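Local coordinates for SusD superfamily protein (Bacteroides thetaiotaomicron, PDB 3MCX), which probably takes part in glycan capture at the outer membrane, as in other SusD-family lipoproteins, and binds zinc ions in the crystal, at residues 192-206 with 224-236. Sequence-based numbering, arbitrary orientation.
Sequences QETSNGYINYWAAQA and AATDVIKNNGGRY
Helix 201-214 and helix 218-231 form an antiparallel helical hairpin, consistent with the TPR-like helical architecture of the SusD family, and Trp202 packs between the start of the first and the end of the second. The axes of the segments 201-206 and 224-231 approach to 8.6 Å, at 145° between their N-to-C directions. The indole reaches across to the second segment: Asn232 CA sits over one face of its six-membered ring, 3.6 Å from the centroid, Tyr201 CD1, from its own helix, lies over the opposite face near the rim, and the CH2 corner reaches Asn231 O. In the ring plane, NE1 donates to Gln192 O at 2.8 Å. Replacing Trp202 by an alanine is likely to open a gap beside Asn232 and to leave Gln192 O without its indole donor. That same carbonyl oxygen lies over the centre of the Arg235 guanidinium, whose NH2 forms a salt bridge with Glu193 OE2 (2.9 Å), meeting it from above the carboxylate plane. Further along the hairpin, Asp227 OD2 is gripped twice, by Tyr201 OH (2.6 Å) on its syn lone pair and by Gln205 NE2 (2.8 Å) on its anti one; with CG anti to the backbone N (chi1 -174°), the carboxylate reaches across to both. Val228 CG2 packs 3.6 Å from Gln205 CB. At the N-cap of helix 201-214, Asn200 divides its amide: OD1 accepts from Ala203 N, while ND2 donates to Glu193 O and, 15° out of the amide plane, to Tyr236 OH.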
loop_
_atom_site.group_PDB
_atom_site.type_symbol
_atom_site.label_atom_id
_atom_site.label_comp_id
_atom_site.label_asym_id
_atom_site.label_seq_id
_atom_site.Cartn_x
_atom_site.Cartn_y
_atom_site.Cartn_z
ATOM N N GLN A 192 3.570 17.966 -14.398
ATOM C CA GLN A 192 3.266 18.794 -13.222
ATOM C C GLN A 192 1.748 18.892 -12.989
ATOM O O GLN A 192 1.302 19.134 -11.867
ATOM C CB GLN A 192 3.858 20.188 -13.390
ATOM C CG GLN A 192 5.409 20.231 -13.370
ATOM C CD GLN A 192 5.999 20.054 -11.983
ATOM O OE1 GLN A 192 6.859 19.170 -11.742
ATOM N NE2 GLN A 192 5.536 20.857 -11.060
ATOM N N GLU A 193 0.968 18.707 -14.050
ATOM C CA GLU A 193 -0.489 18.808 -13.947
ATOM C C GLU A 193 -1.095 17.539 -13.384
ATOM O O GLU A 193 -0.466 16.463 -13.381
ATOM C CB GLU A 193 -1.105 19.091 -15.317
ATOM C CG GLU A 193 -0.695 20.422 -15.903
ATOM C CD GLU A 193 -0.995 21.651 -14.984
ATOM O OE1 GLU A 193 -2.053 21.718 -14.319
ATOM O OE2 GLU A 193 -0.144 22.564 -14.919
ATOM N N THR A 194 -2.326 17.656 -12.908
ATOM C CA THR A 194 -3.004 16.480 -12.391
ATOM C C THR A 194 -3.162 15.469 -13.526
ATOM O O THR A 194 -3.328 15.823 -14.702
ATOM C CB THR A 194 -4.365 16.770 -11.713
ATOM O OG1 THR A 194 -5.343 17.008 -12.718
ATOM C CG2 THR A 194 -4.281 17.955 -10.743
ATOM N N SER A 195 -3.050 14.192 -13.155
ATOM C CA SER A 195 -2.988 13.136 -14.159
ATOM C C SER A 195 -3.756 11.899 -13.682
ATOM O O SER A 195 -3.200 10.961 -13.184
ATOM C CB SER A 195 -1.530 12.794 -14.493
ATOM O OG SER A 195 -1.460 12.247 -15.800
ATOM N N ASN A 196 -5.070 11.925 -13.870
ATOM C CA ASN A 196 -5.924 10.848 -13.398
ATOM C C ASN A 196 -5.623 9.505 -14.044
ATOM O O ASN A 196 -5.798 9.343 -15.251
ATOM C CB ASN A 196 -7.409 11.194 -13.665
ATOM C CG ASN A 196 -7.909 12.365 -12.838
ATOM O OD1 ASN A 196 -7.242 12.833 -11.921
ATOM N ND2 ASN A 196 -9.103 12.838 -13.162
ATOM N N GLY A 197 -5.159 8.533 -13.253
ATOM C CA GLY A 197 -4.902 7.192 -13.744
ATOM C C GLY A 197 -3.441 6.876 -13.909
ATOM O O GLY A 197 -3.102 5.733 -14.180
ATOM N N TYR A 198 -2.590 7.898 -13.762
ATOM C CA TYR A 198 -1.167 7.838 -14.129
ATOM C C TYR A 198 -0.320 8.577 -13.110
ATOM O O TYR A 198 -0.835 9.351 -12.316
ATOM C CB TYR A 198 -0.946 8.517 -15.468
ATOM C CG TYR A 198 -1.802 7.980 -16.563
ATOM C CD1 TYR A 198 -1.606 6.701 -17.038
ATOM C CD2 TYR A 198 -2.811 8.743 -17.125
ATOM C CE1 TYR A 198 -2.365 6.190 -18.062
ATOM C CE2 TYR A 198 -3.592 8.234 -18.147
ATOM C CZ TYR A 198 -3.359 6.957 -18.607
ATOM O OH TYR A 198 -4.120 6.432 -19.617
ATOM N N ILE A 199 0.995 8.357 -13.152
ATOM C CA ILE A 199 1.928 8.965 -12.218
ATOM C C ILE A 199 2.418 10.315 -12.701
ATOM O O ILE A 199 2.922 10.422 -13.820
ATOM C CB ILE A 199 3.151 8.041 -12.013
ATOM C CG1 ILE A 199 2.692 6.761 -11.327
ATOM C CG2 ILE A 199 4.231 8.741 -11.198
ATOM C CD1 ILE A 199 3.692 5.608 -11.451
ATOM N N ASN A 200 2.250 11.354 -11.869
ATOM C CA ASN A 200 2.828 12.668 -12.103
ATOM C C ASN A 200 3.884 13.006 -11.037
ATOM O O ASN A 200 4.203 12.172 -10.183
ATOM C CB ASN A 200 1.731 13.736 -12.206
ATOM C CG ASN A 200 1.068 14.056 -10.865
ATOM O OD1 ASN A 200 1.417 13.476 -9.828
ATOM N ND2 ASN A 200 0.086 14.976 -10.896
ATOM N N TYR A 201 4.424 14.225 -11.108
ATOM C CA TYR A 201 5.489 14.654 -10.205
ATOM C C TYR A 201 5.047 14.538 -8.740
ATOM O O TYR A 201 5.826 14.091 -7.889
ATOM C CB TYR A 201 5.924 16.097 -10.561
ATOM C CG TYR A 201 6.911 16.699 -9.598
ATOM C CD1 TYR A 201 6.488 17.392 -8.474
ATOM C CD2 TYR A 201 8.286 16.559 -9.814
ATOM C CE1 TYR A 201 7.420 17.946 -7.594
ATOM C CE2 TYR A 201 9.209 17.113 -8.953
ATOM C CZ TYR A 201 8.772 17.792 -7.852
ATOM O OH TYR A 201 9.706 18.312 -7.013
ATOM N N TRP A 202 3.822 14.980 -8.474
ATOM C CA TRP A 202 3.282 15.009 -7.107
ATOM C C TRP A 202 3.151 13.602 -6.544
ATOM O O TRP A 202 3.514 13.370 -5.386
ATOM C CB TRP A 202 1.963 15.808 -7.064
ATOM C CG TRP A 202 2.158 17.120 -7.730
ATOM C CD1 TRP A 202 1.672 17.508 -8.945
ATOM C CD2 TRP A 202 3.021 18.173 -7.288
ATOM N NE1 TRP A 202 2.134 18.744 -9.257
ATOM C CE2 TRP A 202 2.992 19.172 -8.276
ATOM C CE3 TRP A 202 3.816 18.371 -6.152
ATOM C CZ2 TRP A 202 3.717 20.366 -8.166
ATOM C CZ3 TRP A 202 4.521 19.547 -6.034
ATOM C CH2 TRP A 202 4.487 20.526 -7.046
ATOM N N ALA A 203 2.654 12.668 -7.352
ATOM C CA ALA A 203 2.561 11.272 -6.952
ATOM C C ALA A 203 3.947 10.701 -6.633
ATOM O O ALA A 203 4.132 9.961 -5.668
ATOM C CB ALA A 203 1.920 10.435 -8.066
ATOM N N ALA A 204 4.905 10.983 -7.502
ATOM C CA ALA A 204 6.251 10.465 -7.312
ATOM C C ALA A 204 6.934 11.004 -6.039
ATOM O O ALA A 204 7.567 10.248 -5.305
ATOM C CB ALA A 204 7.138 10.717 -8.570
ATOM N N GLN A 205 6.782 12.287 -5.755
ATOM C CA GLN A 205 7.324 12.826 -4.510
ATOM C C GLN A 205 6.581 12.242 -3.311
ATOM O O GLN A 205 7.217 11.956 -2.300
ATOM C CB GLN A 205 7.259 14.362 -4.497
ATOM C CG GLN A 205 8.364 15.051 -5.264
ATOM C CD GLN A 205 9.694 15.002 -4.500
ATOM O OE1 GLN A 205 10.279 13.940 -4.329
ATOM N NE2 GLN A 205 10.142 16.145 -4.017
ATOM N N ALA A 206 5.268 12.053 -3.419
ATOM C CA ALA A 206 4.481 11.423 -2.353
ATOM C C ALA A 206 5.004 10.013 -2.093
ATOM O O ALA A 206 5.253 9.628 -0.946
ATOM C CB ALA A 206 2.982 11.380 -2.735
ATOM N N ALA A 224 10.434 15.576 0.725
ATOM C CA ALA A 224 9.534 15.106 -0.327
ATOM C C ALA A 224 8.089 15.397 0.019
ATOM O O ALA A 224 7.321 15.875 -0.832
ATOM C CB ALA A 224 9.729 13.617 -0.607
ATOM N N ALA A 225 7.680 15.076 1.256
ATOM C CA ALA A 225 6.284 15.268 1.663
ATOM C C ALA A 225 5.938 16.747 1.633
ATOM O O ALA A 225 4.898 17.126 1.127
ATOM C CB ALA A 225 6.026 14.665 3.060
ATOM N N THR A 226 6.807 17.605 2.166
ATOM C CA THR A 226 6.491 19.046 2.194
ATOM C C THR A 226 6.522 19.697 0.821
ATOM O O THR A 226 5.832 20.693 0.594
ATOM C CB THR A 226 7.338 19.847 3.218
ATOM O OG1 THR A 226 8.731 19.678 2.957
ATOM C CG2 THR A 226 7.011 19.433 4.659
ATOM N N ASP A 227 7.308 19.160 -0.103
ATOM C CA ASP A 227 7.221 19.619 -1.486
ATOM C C ASP A 227 5.778 19.452 -1.971
ATOM O O ASP A 227 5.185 20.428 -2.452
ATOM C CB ASP A 227 8.193 18.835 -2.362
ATOM C CG ASP A 227 8.289 19.344 -3.799
ATOM O OD1 ASP A 227 7.817 20.440 -4.136
ATOM O OD2 ASP A 227 8.891 18.609 -4.597
ATOM N N VAL A 228 5.199 18.273 -1.769
ATOM C CA VAL A 228 3.805 18.046 -2.187
ATOM C C VAL A 228 2.838 18.991 -1.459
ATOM O O VAL A 228 1.983 19.629 -2.072
ATOM C CB VAL A 228 3.383 16.587 -1.981
ATOM C CG1 VAL A 228 1.887 16.404 -2.385
ATOM C CG2 VAL A 228 4.334 15.643 -2.774
ATOM N N ILE A 229 2.973 19.071 -0.134
ATOM C CA ILE A 229 2.064 19.852 0.704
ATOM C C ILE A 229 2.104 21.325 0.336
ATOM O O ILE A 229 1.051 21.950 0.153
ATOM C CB ILE A 229 2.425 19.674 2.175
ATOM C CG1 ILE A 229 2.128 18.253 2.636
ATOM C CG2 ILE A 229 1.654 20.709 3.085
ATOM C CD1 ILE A 229 2.803 17.894 3.971
ATOM N N LYS A 230 3.312 21.874 0.204
ATOM C CA LYS A 230 3.499 23.319 0.019
ATOM C C LYS A 230 3.359 23.787 -1.425
ATOM O O LYS A 230 2.941 24.920 -1.670
ATOM C CB LYS A 230 4.885 23.757 0.521
ATOM C CG LYS A 230 5.070 23.697 2.036
ATOM C CD LYS A 230 6.554 23.720 2.424
ATOM C CE LYS A 230 6.775 23.733 3.936
ATOM N NZ LYS A 230 6.080 24.859 4.632
ATOM N N ASN A 231 3.746 22.934 -2.375
ATOM C CA ASN A 231 3.945 23.398 -3.742
ATOM C C ASN A 231 3.023 22.850 -4.810
ATOM O O ASN A 231 3.159 23.220 -5.985
ATOM C CB ASN A 231 5.397 23.103 -4.138
ATOM C CG ASN A 231 6.407 23.771 -3.218
ATOM O OD1 ASN A 231 6.212 24.914 -2.777
ATOM N ND2 ASN A 231 7.501 23.055 -2.920
ATOM N N ASN A 232 2.054 22.020 -4.440
ATOM C CA ASN A 232 1.230 21.381 -5.471
ATOM C C ASN A 232 0.353 22.358 -6.270
ATOM O O ASN A 232 -0.169 21.992 -7.332
ATOM C CB ASN A 232 0.438 20.203 -4.889
ATOM C CG ASN A 232 -0.726 20.633 -4.042
ATOM O OD1 ASN A 232 -1.770 21.084 -4.566
ATOM N ND2 ASN A 232 -0.590 20.457 -2.716
ATOM N N GLY A 233 0.182 23.575 -5.759
ATOM C CA GLY A 233 -0.500 24.630 -6.507
ATOM C C GLY A 233 -2.021 24.531 -6.516
ATOM O O GLY A 233 -2.660 24.905 -7.511
ATOM N N GLY A 234 -2.593 24.059 -5.409
ATOM C CA GLY A 234 -4.034 23.903 -5.274
ATOM C C GLY A 234 -4.601 22.771 -6.111
ATOM O O GLY A 234 -5.801 22.712 -6.309
ATOM N N ARG A 235 -3.757 21.870 -6.605
ATOM C CA ARG A 235 -4.240 20.765 -7.429
ATOM C C ARG A 235 -4.883 19.662 -6.595
ATOM O O ARG A 235 -5.676 18.849 -7.114
ATOM C CB ARG A 235 -3.096 20.192 -8.278
ATOM C CG ARG A 235 -2.583 21.123 -9.354
ATOM C CD ARG A 235 -1.454 20.475 -10.100
ATOM N NE ARG A 235 -0.886 21.310 -11.144
ATOM C CZ ARG A 235 0.259 21.990 -11.061
ATOM N NH1 ARG A 235 0.979 22.017 -9.933
ATOM N NH2 ARG A 235 0.695 22.673 -12.116
ATOM N N TYR A 236 -4.531 19.622 -5.305
ATOM C CA TYR A 236 -5.014 18.597 -4.364
ATOM C C TYR A 236 -5.425 19.287 -3.074
ATOM O O TYR A 236 -4.857 20.330 -2.717
ATOM C CB TYR A 236 -3.929 17.536 -4.055
ATOM C CG TYR A 236 -3.364 16.931 -5.323
ATOM C CD1 TYR A 236 -4.062 15.953 -6.000
ATOM C CD2 TYR A 236 -2.178 17.403 -5.891
ATOM C CE1 TYR A 236 -3.600 15.432 -7.195
ATOM C CE2 TYR A 236 -1.697 16.866 -7.081
ATOM C CZ TYR A 236 -2.400 15.893 -7.733
ATOM O OH TYR A 236 -1.952 15.386 -8.938
HETATM O O HOH W 1 3.883 23.019 -11.001
HETATM O O HOH W 2 -3.110 13.453 -10.281
#